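Local atomic coordinates of 6-aminohexanoate-cyclic-dimer hydrolase (Arthrobacter sp., PDB entry 3A2Q), a protein that hydrolyses the cyclic dimer of 6-aminohexanoate, a by-product of nylon-6 manufacture, to the linear dimer. Residues A[101-113]-A[224-236]. The protein carries 1 engineered substitution. Numbering follows the deposited sequence.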
loop_
_atom_site.group_PDB
_atom_site.type_symbol
_atom_site.label_atom_id
_atom_site.label_comp_id
_atom_site.label_asym_id
_atom_site.label_seq_id
_atom_site.Cartn_x
_atom_site.Cartn_y
_atom_site.Cartn_z
ATOM N N ALA A 101 13.197 -10.099 6.947
ATOM C CA ALA A 101 12.008 -10.744 6.400
ATOM C C ALA A 101 12.424 -11.199 5.009
ATOM O O ALA A 101 13.386 -10.674 4.451
ATOM C CB ALA A 101 10.860 -9.750 6.304
ATOM N N TYR A 102 11.720 -12.175 4.446
ATOM C CA TYR A 102 12.057 -12.648 3.110
ATOM C C TYR A 102 12.069 -11.485 2.117
ATOM O O TYR A 102 12.937 -11.411 1.253
ATOM C CB TYR A 102 11.051 -13.707 2.652
ATOM C CG TYR A 102 11.144 -15.026 3.391
ATOM C CD1 TYR A 102 9.990 -15.703 3.787
ATOM C CD2 TYR A 102 12.382 -15.614 3.670
ATOM C CE1 TYR A 102 10.060 -16.930 4.440
ATOM C CE2 TYR A 102 12.462 -16.849 4.324
ATOM C CZ TYR A 102 11.294 -17.501 4.704
ATOM O OH TYR A 102 11.347 -18.736 5.324
ATOM N N PHE A 103 11.098 -10.582 2.243
ATOM C CA PHE A 103 11.006 -9.425 1.356
ATOM C C PHE A 103 12.323 -8.651 1.371
ATOM O O PHE A 103 12.865 -8.314 0.320
ATOM C CB PHE A 103 9.875 -8.484 1.809
ATOM C CG PHE A 103 9.619 -7.332 0.864
ATOM C CD1 PHE A 103 8.665 -7.438 -0.142
ATOM C CD2 PHE A 103 10.339 -6.145 0.976
ATOM C CE1 PHE A 103 8.430 -6.381 -1.026
ATOM C CE2 PHE A 103 10.114 -5.085 0.100
ATOM C CZ PHE A 103 9.158 -5.203 -0.904
ATOM N N VAL A 104 12.822 -8.369 2.573
ATOM C CA VAL A 104 14.069 -7.626 2.732
ATOM C C VAL A 104 15.261 -8.349 2.111
ATOM O O VAL A 104 16.096 -7.724 1.465
ATOM C CB VAL A 104 14.353 -7.336 4.227
ATOM C CG1 VAL A 104 15.734 -6.721 4.394
ATOM C CG2 VAL A 104 13.299 -6.388 4.771
ATOM N N GLN A 105 15.338 -9.662 2.294
ATOM C CA GLN A 105 16.444 -10.435 1.730
ATOM C C GLN A 105 16.408 -10.400 0.208
ATOM O O GLN A 105 17.443 -10.248 -0.442
ATOM C CB GLN A 105 16.384 -11.887 2.202
ATOM C CG GLN A 105 16.426 -12.057 3.708
ATOM C CD GLN A 105 16.469 -13.515 4.116
ATOM O OE1 GLN A 105 15.719 -14.339 3.592
ATOM N NE2 GLN A 105 17.340 -13.841 5.062
ATOM N N ARG A 106 15.209 -10.549 -0.354
ATOM C CA ARG A 106 15.021 -10.536 -1.801
ATOM C C ARG A 106 15.456 -9.209 -2.422
ATOM O O ARG A 106 16.073 -9.191 -3.487
ATOM C CB ARG A 106 13.546 -10.803 -2.153
ATOM C CG ARG A 106 13.099 -12.263 -2.039
ATOM C CD ARG A 106 13.869 -13.158 -3.009
ATOM N NE ARG A 106 13.254 -14.475 -3.161
ATOM C CZ ARG A 106 12.143 -14.711 -3.854
ATOM N NH1 ARG A 106 11.516 -13.716 -4.471
ATOM N NH2 ARG A 106 11.655 -15.943 -3.929
ATOM N N MET A 107 15.122 -8.103 -1.765
ATOM C CA MET A 107 15.487 -6.776 -2.260
ATOM C C MET A 107 17.003 -6.567 -2.268
ATOM O O MET A 107 17.565 -6.042 -3.236
ATOM C CB MET A 107 14.830 -5.693 -1.399
ATOM C CG MET A 107 13.316 -5.561 -1.591
ATOM S SD MET A 107 12.860 -5.008 -3.248
ATOM C CE MET A 107 13.053 -3.220 -3.053
ATOM N N ARG A 108 17.661 -6.976 -1.187
ATOM C CA ARG A 108 19.110 -6.830 -1.079
ATOM C C ARG A 108 19.835 -7.672 -2.128
ATOM O O ARG A 108 20.823 -7.229 -2.713
ATOM C CB ARG A 108 19.584 -7.229 0.323
ATOM C CG ARG A 108 21.068 -6.978 0.557
ATOM C CD ARG A 108 21.464 -7.191 2.010
ATOM N NE ARG A 108 21.376 -8.590 2.421
ATOM C CZ ARG A 108 20.574 -9.038 3.382
ATOM N NH1 ARG A 108 19.780 -8.200 4.040
ATOM N NH2 ARG A 108 20.574 -10.328 3.696
ATOM N N ALA A 109 19.342 -8.884 -2.365
ATOM C CA ALA A 109 19.949 -9.771 -3.350
ATOM C C ALA A 109 19.807 -9.185 -4.748
ATOM O O ALA A 109 20.612 -9.468 -5.641
ATOM C CB ALA A 109 19.293 -11.150 -3.292
ATOM N N ALA A 110 18.779 -8.363 -4.935
ATOM C CA ALA A 110 18.520 -7.734 -6.223
ATOM C C ALA A 110 19.417 -6.523 -6.456
ATOM O O ALA A 110 19.540 -6.048 -7.583
ATOM C CB ALA A 110 17.055 -7.318 -6.313
ATOM N N GLY A 111 20.033 -6.019 -5.393
ATOM C CA GLY A 111 20.910 -4.869 -5.536
ATOM C C GLY A 111 20.411 -3.596 -4.876
ATOM O O GLY A 111 21.106 -2.580 -4.879
ATOM N N PHE A 112 19.206 -3.640 -4.314
ATOM C CA PHE A 112 18.624 -2.482 -3.638
ATOM C C PHE A 112 19.314 -2.273 -2.293
ATOM O O PHE A 112 19.801 -3.230 -1.691
ATOM C CB PHE A 112 17.122 -2.708 -3.404
ATOM C CG PHE A 112 16.275 -2.578 -4.646
ATOM C CD1 PHE A 112 15.994 -1.326 -5.185
ATOM C CD2 PHE A 112 15.750 -3.705 -5.270
ATOM C CE1 PHE A 112 15.201 -1.200 -6.329
ATOM C CE2 PHE A 112 14.955 -3.589 -6.415
ATOM C CZ PHE A 112 14.682 -2.335 -6.944
ATOM N N VAL A 113 19.367 -1.031 -1.821
ATOM C CA VAL A 113 19.983 -0.749 -0.525
ATOM C C VAL A 113 18.925 -0.182 0.425
ATOM O O VAL A 113 18.200 0.747 0.073
ATOM C CB VAL A 113 21.186 0.248 -0.655
ATOM C CG1 VAL A 113 22.155 -0.248 -1.726
ATOM C CG2 VAL A 113 20.703 1.648 -0.985
ATOM N N ALA A 224 9.191 -4.853 -12.387
ATOM C CA ALA A 224 10.508 -5.330 -11.979
ATOM C C ALA A 224 10.533 -5.743 -10.506
ATOM O O ALA A 224 11.163 -6.737 -10.140
ATOM C CB ALA A 224 11.560 -4.255 -12.245
ATOM N N LEU A 225 9.847 -4.980 -9.664
ATOM C CA LEU A 225 9.787 -5.284 -8.237
ATOM C C LEU A 225 9.101 -6.624 -7.984
ATOM O O LEU A 225 9.512 -7.387 -7.112
ATOM C CB LEU A 225 9.037 -4.175 -7.502
ATOM C CG LEU A 225 9.802 -2.854 -7.422
ATOM C CD1 LEU A 225 8.871 -1.732 -7.003
ATOM C CD2 LEU A 225 10.960 -3.011 -6.447
ATOM N N LEU A 226 8.044 -6.898 -8.742
ATOM C CA LEU A 226 7.316 -8.156 -8.604
ATOM C C LEU A 226 8.236 -9.328 -8.918
ATOM O O LEU A 226 8.180 -10.360 -8.256
ATOM C CB LEU A 226 6.118 -8.190 -9.548
ATOM C CG LEU A 226 4.862 -7.469 -9.064
ATOM C CD1 LEU A 226 3.816 -7.454 -10.162
ATOM C CD2 LEU A 226 4.342 -8.171 -7.819
ATOM N N ASP A 227 9.079 -9.168 -9.933
ATOM C CA ASP A 227 9.999 -10.234 -10.309
ATOM C C ASP A 227 11.009 -10.479 -9.200
ATOM O O ASP A 227 11.565 -11.571 -9.080
ATOM C CB ASP A 227 10.738 -9.879 -11.600
ATOM C CG ASP A 227 9.819 -9.824 -12.803
ATOM O OD1 ASP A 227 8.785 -10.529 -12.798
ATOM O OD2 ASP A 227 10.137 -9.089 -13.761
ATOM N N VAL A 228 11.241 -9.456 -8.386
ATOM C CA VAL A 228 12.196 -9.555 -7.295
ATOM C C VAL A 228 11.654 -10.193 -6.016
ATOM O O VAL A 228 12.291 -11.081 -5.444
ATOM C CB VAL A 228 12.763 -8.154 -6.925
ATOM C CG1 VAL A 228 13.719 -8.264 -5.747
ATOM C CG2 VAL A 228 13.469 -7.545 -8.126
ATOM N N VAL A 229 10.469 -9.766 -5.582
ATOM C CA VAL A 229 9.917 -10.254 -4.324
ATOM C C VAL A 229 8.793 -11.279 -4.341
ATOM O O VAL A 229 8.297 -11.652 -3.284
ATOM C CB VAL A 229 9.438 -9.064 -3.451
ATOM C CG1 VAL A 229 10.575 -8.068 -3.254
ATOM C CG2 VAL A 229 8.236 -8.382 -4.110
ATOM N N SER A 230 8.395 -11.749 -5.516
ATOM C CA SER A 230 7.305 -12.720 -5.595
ATOM C C SER A 230 7.729 -14.183 -5.445
ATOM O O SER A 230 8.915 -14.511 -5.480
ATOM C CB SER A 230 6.553 -12.540 -6.918
ATOM O OG SER A 230 5.958 -11.255 -6.989
ATOM N N GLY A 231 6.745 -15.062 -5.263
ATOM C CA GLY A 231 7.035 -16.481 -5.130
ATOM C C GLY A 231 6.712 -17.095 -3.782
ATOM O O GLY A 231 6.777 -16.426 -2.747
ATOM N N HIS A 232 6.371 -18.382 -3.789
ATOM C CA HIS A 232 6.039 -19.099 -2.560
ATOM C C HIS A 232 7.265 -19.372 -1.692
ATOM O O HIS A 232 8.274 -19.891 -2.174
ATOM C CB HIS A 232 5.374 -20.439 -2.887
ATOM C CG HIS A 232 4.996 -21.235 -1.675
ATOM N ND1 HIS A 232 3.941 -20.890 -0.857
ATOM C CD2 HIS A 232 5.563 -22.330 -1.115
ATOM C CE1 HIS A 232 3.876 -21.736 0.156
ATOM N NE2 HIS A 232 4.851 -22.619 0.023
ATOM N N ARG A 233 7.166 -19.035 -0.408
ATOM C CA ARG A 233 8.254 -19.272 0.537
ATOM C C ARG A 233 7.718 -20.215 1.610
ATOM O O ARG A 233 6.508 -20.335 1.790
ATOM C CB ARG A 233 8.728 -17.963 1.197
ATOM C CG ARG A 233 9.167 -16.853 0.228
ATOM C CD ARG A 233 10.181 -17.327 -0.811
ATOM N NE ARG A 233 11.442 -17.807 -0.239
ATOM C CZ ARG A 233 12.437 -17.026 0.171
ATOM N NH1 ARG A 233 12.341 -15.707 0.084
ATOM N NH2 ARG A 233 13.543 -17.573 0.663
ATOM N N PRO A 234 8.614 -20.894 2.337
ATOM C CA PRO A 234 8.193 -21.826 3.390
ATOM C C PRO A 234 7.227 -21.226 4.410
ATOM O O PRO A 234 7.511 -20.196 5.029
ATOM C CB PRO A 234 9.517 -22.248 4.029
ATOM C CG PRO A 234 10.500 -22.111 2.910
ATOM C CD PRO A 234 10.084 -20.826 2.249
ATOM N N GLY A 235 6.081 -21.876 4.577
ATOM C CA GLY A 235 5.105 -21.400 5.538
ATOM C C GLY A 235 4.055 -20.450 4.996
ATOM O O GLY A 235 3.022 -20.253 5.635
ATOM N N ASP A 236 4.302 -19.853 3.832
ATOM C CA ASP A 236 3.323 -18.936 3.253
ATOM C C ASP A 236 1.964 -19.613 3.195
ATOM O O ASP A 236 1.831 -20.713 2.671
ATOM C CB ASP A 236 3.722 -18.509 1.839
ATOM C CG ASP A 236 4.814 -17.468 1.830
ATOM O OD1 ASP A 236 5.119 -16.908 2.903
ATOM O OD2 ASP A 236 5.357 -17.207 0.738
HETATM O O HOH W 1 14.942 -14.677 0.711
#
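Arg106 NH1 holds two carbonyls at the C-terminal end of helix 219-229, Val228 O and Ser230 O, each at 2.9 Å, the bond to Ser230 O being the straighter (162°). In this amidase-family α/β fold, helix 102-110 and helix 219-229 pack against one another beside the mixed sheet, Phe103 and Leu225 both reaching Leu214 of strand 211-216. Ser230 O lies in the guanidinium plane, Val228 O slightly out of it; the bend at chi2 (-62°) curls the Arg106 chain round Val228 O and brings NH1 to it. An alanine in place of Arg106 would probably leave both carbonyls without this shared donor and remove a polar tie between the two helices. Toward the sheet, Val229 CG1 sits over one face of the Phe103 ring, 3.9 Å from its centroid, and also meets Met107 SD. Val228 CG1 presses on Ala110 CB at 3.5 Å, while Leu225 CD2 touches both Met107 CE and Phe112 CZ. The Arg233 guanidinium makes a cation-pi contact over the Tyr102 ring, the two planes 36° apart. Arg233 NH1 lies 3.6 Å from Arg106 NE, a like-charge approach, and donates to a water that in turn donates to Gln105 OE1 at 3.0 Å.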